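Local structure of beta-lactamase (Burkholderia cenocepacia, 5E2G) at residues T11-P16 against Y352-S357; D4-T9 against I30-K35; G25-I30 against T56-G61. The protein probably hydrolyses the amide bond of beta-lactams to give substituted beta-amino acids, as a class C beta-lactamase. All coordinates share one frame; numbering follows the deposited sequence.

Contact 1: residues T11-P16 against Y352-S357; sequences TRQIAP and YRILGS
Q13 reaches out from its helix and meets two side chains of 352-357 at once, crossing R353 and lying alongside I354. The bend in its chain is what allows this: CG lies beside the backbone N, and a second turn at chi2 (-65°) swings the amide round to R353, with the methylenes left against I354. The Q13 and R353 side chains cross at roughly a right angle, their amide and guanidinium planes 32° apart. Q13 OE1 sits at the edge of the guanidinium, near its plane, and takes a weak hydrogen bond from R353 NH1 at 3.3 Å. The same oxygen lies 3.2 Å from R353 CD, so the carbonyl rests beside the extended arginine chain as much as on its charged end. Deeper in, the Q13 and I354 chains lie antiparallel, side against side, with Q13 CG 3.5 Å from I354 CG1; this apolar part is buried under the more exposed polar pair. On the arginine's own helix, S357 OG donates back to R353 O at 3.0 Å. The two helices, 3-21 and 344-357, lie side by side here, with the CA atoms of Q13 and I354 7.5 Å apart. Beneath them runs strand 25-32 of the large antiparallel sheet: I14 packs on M26 and I28, I354 on I30, while Y352 turns to helix 278-284.

Contact 2: residues D4-T9 against I30-K35; sequences DDLRDT and IVADGK
Aliphatic groups alone meet where L6 touches I30 and A32, and the flat groups sit just behind them, in the backbone of the helix. The carbonyl of D5 is one: T9 OG1 and T9 N approach its oxygen from opposite faces of its plane. The hydroxyl bond from T9 OG1 to D5 O is 2.9 Å long, with the donor tilted 35° from the plane, and T9 N adds the ordinary helical bond. At the contact itself, L6 points at the strand with CG anti to its backbone N (chi1 -179°), which carries both methyls out towards I30. The branch methyl of I30 meets this fork: I30 CG2 is 3.9 Å from L6 CD2 and 4.2 Å from L6 CD1. L6 CD2 also brushes A32 CB, more loosely, at 4.4 Å. A32 is where strand 25-32 turns back into strand 35-42 through a type I' turn, the classic two-residue beta-hairpin; A32 N to K35 O, at 2.8 Å, is one of the two backbone bonds closing it. D33 and G34, the two central residues, both have positive phi, as a type I' turn requires, and D33 makes a salt bridge with R331. Y37 and F39 of strand 35-42 and L358 also pack on L6. The chemistry across the contact is therefore dispersion between methyl groups, without directional bonds: this part of the interface probably relies on their burial, while polar ties such as R7 to D40 lie outside it.

Contact 3: residues G25-I30 against T56-G61; sequences GMAIGI and TLFEIG
Apolar packing comes first: A27 CB lies 3.8 Å from F58 CE1 and 4.1 Å from F58 CZ, approaching the ring obliquely. F58 carries CG beside its backbone N (chi1 -60°), which sends the phenyl group across to the strand, where it also packs on L337 of the adjacent strand 332-338. The second kind of contact is ring against backbone. F58 CZ comes within 4.4 Å of M26 C, and F58 CE2 lies 4.4 Å from G25 O, so the far side of the ring rests loosely along the main chain. This belongs to the serine beta-lactamase fold, in which a large antiparallel sheet has helices on both faces. Along 25-30 the residues alternate: A27 turns towards F58, while selenomethionine M26 turns away, to I14 and M18 of helix 3-21. Hydrogen bonding serves each segment separately. Strand 25-30 pairs with both its sheet neighbours, A27 with L337 and I28 with F39, and G25 N bonds to N339 OD1. On the other segment, the buried carboxylate of E59 is hydrogen-bonded to Y197 OH through OE2 and to T317 OG1 through OE1.

Strand 25-32 ties the three together. Helix 3-21 serves contacts 1 and 2, whose centres are about 11 Å apart and which meet directly, S357 OG lying 3.3 Å from T9 CG2. I30 touches L6 in contact 2 and also ends the strand segment of contact 3, about 17 Å away between centres, though it takes no part there; its CD1 packs under contact 1, 3.9 Å from I354 CG2. Contacts 1 and 3, with centres about 16 Å apart, lie against opposite faces of the strand: I14 CG2 rests 3.5 Å from SE of M26, on the side away from F58. Contact 3 is closest to the probable active site, since 56-61 leads straight into S62 of an SxxK pattern, the likely nucleophile by analogy with related enzymes.

Contact 1: residues T11-P16 against Y352-S357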
loop_
_atom_site.group_PDB
_atom_site.type_symbol
_atom_site.label_atom_id
_atom_site.label_comp_id
_atom_site.label_asym_id
_atom_site.label_seq_id
_atom_site.Cartn_x
_atom_site.Cartn_y
_atom_site.Cartn_z
ATOM N N THR A 11 -20.277 -7.546 9.319
ATOM C CA THR A 11 -21.054 -8.428 8.455
ATOM C C THR A 11 -22.111 -7.660 7.677
ATOM O O THR A 11 -22.319 -7.914 6.485
ATOM C CB THR A 11 -21.706 -9.532 9.287
ATOM O OG1 THR A 11 -20.697 -10.246 10.013
ATOM C CG2 THR A 11 -22.454 -10.499 8.390
ATOM N N ARG A 12 -22.778 -6.702 8.328
ATOM C CA ARG A 12 -23.826 -5.944 7.658
ATOM C C ARG A 12 -23.296 -5.153 6.471
ATOM O O ARG A 12 -24.078 -4.790 5.586
ATOM C CB ARG A 12 -24.520 -5.010 8.650
ATOM C CG ARG A 12 -25.230 -5.743 9.770
ATOM C CD ARG A 12 -26.191 -4.838 10.528
ATOM N NE ARG A 12 -26.009 -4.955 11.974
ATOM C CZ ARG A 12 -25.287 -4.109 12.704
ATOM N NH1 ARG A 12 -24.684 -3.073 12.125
ATOM N NH2 ARG A 12 -25.168 -4.292 14.015
ATOM N N GLN A 13 -21.991 -4.881 6.423
ATOM C CA GLN A 13 -21.399 -4.241 5.255
ATOM C C GLN A 13 -20.837 -5.256 4.265
ATOM O O GLN A 13 -21.034 -5.120 3.051
ATOM C CB GLN A 13 -20.285 -3.284 5.684
ATOM C CG GLN A 13 -20.707 -2.243 6.684
ATOM C CD GLN A 13 -21.731 -1.291 6.120
ATOM O OE1 GLN A 13 -21.637 -0.868 4.964
ATOM N NE2 GLN A 13 -22.726 -0.948 6.933
ATOM N N ILE A 14 -20.160 -6.282 4.770
ATOM C CA ILE A 14 -19.361 -7.152 3.915
ATOM C C ILE A 14 -20.230 -8.178 3.200
ATOM O O ILE A 14 -19.997 -8.497 2.027
ATOM C CB ILE A 14 -18.260 -7.813 4.759
ATOM C CG1 ILE A 14 -17.281 -6.750 5.251
ATOM C CG2 ILE A 14 -17.546 -8.869 3.970
ATOM C CD1 ILE A 14 -16.858 -5.771 4.179
ATOM N N ALA A 15 -21.239 -8.712 3.889
ATOM C CA ALA A 15 -22.101 -9.719 3.273
ATOM C C ALA A 15 -22.787 -9.215 2.009
ATOM O O ALA A 15 -22.734 -9.922 0.986
ATOM C CB ALA A 15 -23.111 -10.230 4.305
ATOM N N PRO A 16 -23.423 -8.036 1.985
ATOM C CA PRO A 16 -24.009 -7.579 0.715
ATOM C C PRO A 16 -22.957 -7.255 -0.319
ATOM O O PRO A 16 -23.182 -7.477 -1.514
ATOM C CB PRO A 16 -24.809 -6.332 1.118
ATOM C CG PRO A 16 -24.913 -6.390 2.611
ATOM C CD PRO A 16 -23.659 -7.056 3.057
ATOM N N TYR A 352 -15.872 3.529 5.816
ATOM C CA TYR A 352 -16.382 4.738 6.451
ATOM C C TYR A 352 -17.554 4.419 7.367
ATOM O O TYR A 352 -17.637 4.936 8.486
ATOM C CB TYR A 352 -16.784 5.748 5.377
ATOM C CG TYR A 352 -17.048 7.164 5.860
ATOM C CD1 TYR A 352 -16.001 8.034 6.128
ATOM C CD2 TYR A 352 -18.345 7.639 6.002
ATOM C CE1 TYR A 352 -16.233 9.331 6.544
ATOM C CE2 TYR A 352 -18.592 8.940 6.420
ATOM C CZ TYR A 352 -17.530 9.783 6.687
ATOM O OH TYR A 352 -17.780 11.076 7.101
ATOM N N ARG A 353 -18.466 3.560 6.916
ATOM C CA ARG A 353 -19.582 3.162 7.766
ATOM C C ARG A 353 -19.101 2.341 8.954
ATOM O O ARG A 353 -19.481 2.610 10.098
ATOM C CB ARG A 353 -20.603 2.373 6.952
ATOM C CG ARG A 353 -21.155 3.140 5.773
ATOM C CD ARG A 353 -22.173 2.315 5.014
ATOM N NE ARG A 353 -22.594 2.945 3.762
ATOM C CZ ARG A 353 -22.335 2.450 2.555
ATOM N NH1 ARG A 353 -21.655 1.313 2.434
ATOM N NH2 ARG A 353 -22.759 3.086 1.468
ATOM N N ILE A 354 -18.255 1.339 8.700
ATOM C CA ILE A 354 -17.758 0.493 9.781
ATOM C C ILE A 354 -17.007 1.331 10.806
ATOM O O ILE A 354 -17.335 1.320 11.996
ATOM C CB ILE A 354 -16.875 -0.634 9.225
ATOM C CG1 ILE A 354 -17.724 -1.649 8.473
ATOM C CG2 ILE A 354 -16.141 -1.322 10.350
ATOM C CD1 ILE A 354 -16.908 -2.594 7.638
ATOM N N LEU A 355 -15.996 2.079 10.359
ATOM C CA LEU A 355 -15.227 2.885 11.305
ATOM C C LEU A 355 -16.098 3.932 11.999
ATOM O O LEU A 355 -15.864 4.253 13.170
ATOM C CB LEU A 355 -14.046 3.546 10.602
ATOM C CG LEU A 355 -12.915 2.585 10.237
ATOM C CD1 LEU A 355 -11.655 3.361 9.909
ATOM C CD2 LEU A 355 -12.665 1.575 11.353
ATOM N N GLY A 356 -17.109 4.460 11.307
ATOM C CA GLY A 356 -18.055 5.359 11.943
ATOM C C GLY A 356 -18.862 4.713 13.046
ATOM O O GLY A 356 -19.424 5.422 13.884
ATOM N N SER A 357 -18.933 3.379 13.068
ATOM C CA SER A 357 -19.638 2.680 14.141
ATOM C C SER A 357 -18.844 2.685 15.440
ATOM O O SER A 357 -19.429 2.587 16.525
ATOM C CB SER A 357 -19.932 1.238 13.732
ATOM O OG SER A 357 -20.547 1.182 12.457
#

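Contact 2: residues D4-T9 against I30-K35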
loop_
_atom_site.group_PDB
_atom_site.type_symbol
_atom_site.label_atom_id
_atom_site.label_comp_id
_atom_site.label_asym_id
_atom_site.label_seq_id
_atom_site.Cartn_x
_atom_site.Cartn_y
_atom_site.Cartn_z
ATOM N N ASP A 4 -18.974 -9.920 19.248
ATOM C CA ASP A 4 -20.274 -10.188 18.645
ATOM C C ASP A 4 -20.825 -8.942 17.964
ATOM O O ASP A 4 -21.120 -8.953 16.763
ATOM C CB ASP A 4 -21.251 -10.687 19.709
ATOM C CG ASP A 4 -20.949 -12.090 20.160
ATOM O OD1 ASP A 4 -19.786 -12.524 20.018
ATOM O OD2 ASP A 4 -21.875 -12.759 20.659
ATOM N N ASP A 5 -20.983 -7.857 18.728
ATOM C CA ASP A 5 -21.456 -6.606 18.146
ATOM C C ASP A 5 -20.539 -6.146 17.026
ATOM O O ASP A 5 -21.004 -5.688 15.975
ATOM C CB ASP A 5 -21.551 -5.529 19.224
ATOM C CG ASP A 5 -22.653 -5.801 20.212
ATOM O OD1 ASP A 5 -23.813 -5.444 19.910
ATOM O OD2 ASP A 5 -22.359 -6.375 21.282
ATOM N N LEU A 6 -19.228 -6.270 17.235
ATOM C CA LEU A 6 -18.280 -5.840 16.220
ATOM C C LEU A 6 -18.424 -6.663 14.949
ATOM O O LEU A 6 -18.458 -6.110 13.845
ATOM C CB LEU A 6 -16.864 -5.930 16.771
ATOM C CG LEU A 6 -15.783 -5.473 15.800
ATOM C CD1 LEU A 6 -16.149 -4.127 15.187
ATOM C CD2 LEU A 6 -14.450 -5.403 16.520
ATOM N N ARG A 7 -18.530 -7.986 15.081
ATOM C CA ARG A 7 -18.660 -8.811 13.888
ATOM C C ARG A 7 -19.957 -8.502 13.155
ATOM O O ARG A 7 -19.975 -8.436 11.920
ATOM C CB ARG A 7 -18.575 -10.301 14.238
ATOM C CG ARG A 7 -18.135 -11.151 13.049
ATOM C CD ARG A 7 -18.310 -12.657 13.235
ATOM N NE ARG A 7 -18.464 -13.316 11.933
ATOM C CZ ARG A 7 -17.469 -13.853 11.227
ATOM N NH1 ARG A 7 -17.716 -14.417 10.049
ATOM N NH2 ARG A 7 -16.230 -13.842 11.706
ATOM N N ASP A 8 -21.048 -8.289 13.898
ATOM C CA ASP A 8 -22.311 -7.938 13.259
ATOM C C ASP A 8 -22.175 -6.652 12.466
ATOM O O ASP A 8 -22.692 -6.548 11.348
ATOM C CB ASP A 8 -23.421 -7.796 14.298
ATOM C CG ASP A 8 -23.618 -9.051 15.120
ATOM O OD1 ASP A 8 -23.068 -10.111 14.740
ATOM O OD2 ASP A 8 -24.326 -8.975 16.149
ATOM N N THR A 9 -21.480 -5.662 13.029
ATOM C CA THR A 9 -21.279 -4.401 12.325
ATOM C C THR A 9 -20.550 -4.622 11.005
ATOM O O THR A 9 -20.935 -4.069 9.968
ATOM C CB THR A 9 -20.501 -3.423 13.203
ATOM O OG1 THR A 9 -21.194 -3.226 14.440
ATOM C CG2 THR A 9 -20.346 -2.093 12.492
ATOM N N ILE A 30 -9.816 -5.381 12.125
ATOM C CA ILE A 30 -10.311 -4.201 12.827
ATOM C C ILE A 30 -9.435 -3.945 14.047
ATOM O O ILE A 30 -9.181 -4.857 14.838
ATOM C CB ILE A 30 -11.781 -4.365 13.266
ATOM C CG1 ILE A 30 -12.729 -4.379 12.064
ATOM C CG2 ILE A 30 -12.170 -3.274 14.253
ATOM C CD1 ILE A 30 -12.794 -3.088 11.313
ATOM N N VAL A 31 -8.982 -2.705 14.201
ATOM C CA VAL A 31 -8.433 -2.204 15.456
ATOM C C VAL A 31 -9.509 -1.340 16.094
ATOM O O VAL A 31 -9.911 -0.317 15.530
ATOM C CB VAL A 31 -7.142 -1.399 15.240
ATOM C CG1 VAL A 31 -6.701 -0.749 16.535
ATOM C CG2 VAL A 31 -6.049 -2.271 14.698
ATOM N N ALA A 32 -9.996 -1.760 17.253
ATOM C CA ALA A 32 -11.047 -1.043 17.965
ATOM C C ALA A 32 -10.477 -0.693 19.331
ATOM O O ALA A 32 -10.341 -1.567 20.191
ATOM C CB ALA A 32 -12.308 -1.886 18.073
ATOM N N ASP A 33 -10.120 0.582 19.505
ATOM C CA ASP A 33 -9.451 1.059 20.715
ATOM C C ASP A 33 -8.145 0.302 20.955
ATOM O O ASP A 33 -7.831 -0.095 22.076
ATOM C CB ASP A 33 -10.379 0.962 21.931
ATOM C CG ASP A 33 -9.927 1.837 23.088
ATOM O OD1 ASP A 33 -9.756 3.062 22.885
ATOM O OD2 ASP A 33 -9.741 1.293 24.199
ATOM N N GLY A 34 -7.370 0.098 19.888
ATOM C CA GLY A 34 -6.124 -0.634 19.985
ATOM C C GLY A 34 -6.257 -2.143 19.996
ATOM O O GLY A 34 -5.243 -2.838 19.853
ATOM N N LYS A 35 -7.458 -2.676 20.167
ATOM C CA LYS A 35 -7.649 -4.119 20.162
ATOM C C LYS A 35 -7.804 -4.617 18.731
ATOM O O LYS A 35 -8.663 -4.121 18.002
ATOM C CB LYS A 35 -8.877 -4.502 20.980
ATOM C CG LYS A 35 -8.599 -4.729 22.459
ATOM C CD LYS A 35 -7.963 -6.099 22.681
ATOM C CE LYS A 35 -7.229 -6.194 24.023
ATOM N NZ LYS A 35 -8.097 -5.928 25.212
#

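Contact 3: residues G25-I30 against T56-G61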
loop_
_atom_site.group_PDB
_atom_site.type_symbol
_atom_site.label_atom_id
_atom_site.label_comp_id
_atom_site.label_asym_id
_atom_site.label_seq_id
_atom_site.Cartn_x
_atom_site.Cartn_y
_atom_site.Cartn_z
ATOM N N GLY A 25 -14.493 -14.743 -1.022
ATOM C CA GLY A 25 -14.026 -14.623 0.342
ATOM C C GLY A 25 -13.460 -13.255 0.631
ATOM O O GLY A 25 -13.024 -12.525 -0.265
HETATM N N MSE A 26 -13.477 -12.913 1.914
HETATM C CA MSE A 26 -12.865 -11.696 2.420
HETATM C C MSE A 26 -12.310 -11.932 3.809
HETATM O O MSE A 26 -12.834 -12.730 4.568
HETATM C CB MSE A 26 -13.865 -10.538 2.473
HETATM C CG MSE A 26 -14.420 -10.118 1.145
HETATM SE SE MSE A 26 -15.276 -8.402 1.310
HETATM C CE MSE A 26 -13.707 -7.302 1.697
ATOM N N ALA A 27 -11.247 -11.222 4.146
ATOM C CA ALA A 27 -10.737 -11.180 5.504
ATOM C C ALA A 27 -10.715 -9.725 5.942
ATOM O O ALA A 27 -10.218 -8.863 5.210
ATOM C CB ALA A 27 -9.346 -11.806 5.600
ATOM N N ILE A 28 -11.287 -9.455 7.113
ATOM C CA ILE A 28 -11.454 -8.100 7.624
ATOM C C ILE A 28 -10.694 -7.996 8.933
ATOM O O ILE A 28 -10.941 -8.777 9.859
ATOM C CB ILE A 28 -12.933 -7.746 7.847
ATOM C CG1 ILE A 28 -13.807 -8.236 6.680
ATOM C CG2 ILE A 28 -13.077 -6.258 8.108
ATOM C CD1 ILE A 28 -13.525 -7.583 5.352
ATOM N N GLY A 29 -9.789 -7.033 9.021
ATOM C CA GLY A 29 -9.076 -6.730 10.252
ATOM C C GLY A 29 -9.575 -5.409 10.812
ATOM O O GLY A 29 -9.741 -4.440 10.069
ATOM N N ILE A 30 -9.816 -5.381 12.125
ATOM C CA ILE A 30 -10.311 -4.201 12.827
ATOM C C ILE A 30 -9.435 -3.945 14.047
ATOM O O ILE A 30 -9.181 -4.857 14.838
ATOM C CB ILE A 30 -11.781 -4.365 13.266
ATOM C CG1 ILE A 30 -12.729 -4.379 12.064
ATOM C CG2 ILE A 30 -12.170 -3.274 14.253
ATOM C CD1 ILE A 30 -12.794 -3.088 11.313
ATOM N N THR A 56 -4.777 -17.467 5.470
ATOM C CA THR A 56 -5.054 -17.291 4.049
ATOM C C THR A 56 -4.352 -16.054 3.497
ATOM O O THR A 56 -4.437 -14.969 4.076
ATOM C CB THR A 56 -6.561 -17.177 3.845
ATOM O OG1 THR A 56 -7.176 -18.418 4.191
ATOM C CG2 THR A 56 -6.891 -16.811 2.401
ATOM N N LEU A 57 -3.670 -16.216 2.365
ATOM C CA LEU A 57 -2.884 -15.144 1.756
ATOM C C LEU A 57 -3.671 -14.454 0.644
ATOM O O LEU A 57 -4.278 -15.122 -0.204
ATOM C CB LEU A 57 -1.561 -15.682 1.198
ATOM C CG LEU A 57 -0.539 -16.263 2.188
ATOM C CD1 LEU A 57 0.522 -17.096 1.464
ATOM C CD2 LEU A 57 0.128 -15.170 3.018
ATOM N N PHE A 58 -3.650 -13.119 0.654
ATOM C CA PHE A 58 -4.231 -12.282 -0.384
ATOM C C PHE A 58 -3.148 -11.398 -0.993
ATOM O O PHE A 58 -2.218 -10.975 -0.302
ATOM C CB PHE A 58 -5.339 -11.382 0.169
ATOM C CG PHE A 58 -6.486 -12.123 0.789
ATOM C CD1 PHE A 58 -6.400 -12.609 2.085
ATOM C CD2 PHE A 58 -7.668 -12.303 0.092
ATOM C CE1 PHE A 58 -7.455 -13.283 2.660
ATOM C CE2 PHE A 58 -8.732 -12.974 0.671
ATOM C CZ PHE A 58 -8.619 -13.467 1.957
ATOM N N GLU A 59 -3.272 -11.118 -2.292
ATOM C CA GLU A 59 -2.442 -10.104 -2.934
ATOM C C GLU A 59 -3.020 -8.725 -2.634
ATOM O O GLU A 59 -4.208 -8.480 -2.866
ATOM C CB GLU A 59 -2.382 -10.317 -4.447
ATOM C CG GLU A 59 -2.175 -11.753 -4.868
ATOM C CD GLU A 59 -2.385 -11.978 -6.356
ATOM O OE1 GLU A 59 -2.779 -11.028 -7.066
ATOM O OE2 GLU A 59 -2.162 -13.120 -6.811
ATOM N N ILE A 60 -2.186 -7.819 -2.123
ATOM C CA ILE A 60 -2.662 -6.501 -1.719
ATOM C C ILE A 60 -2.337 -5.428 -2.755
ATOM O O ILE A 60 -2.563 -4.242 -2.502
ATOM C CB ILE A 60 -2.137 -6.112 -0.323
ATOM C CG1 ILE A 60 -0.612 -6.024 -0.287
ATOM C CG2 ILE A 60 -2.621 -7.106 0.711
ATOM C CD1 ILE A 60 -0.080 -5.531 1.053
ATOM N N GLY A 61 -1.836 -5.813 -3.923
ATOM C CA GLY A 61 -1.615 -4.831 -4.977
ATOM C C GLY A 61 -0.733 -3.682 -4.516
ATOM O O GLY A 61 0.303 -3.882 -3.871
#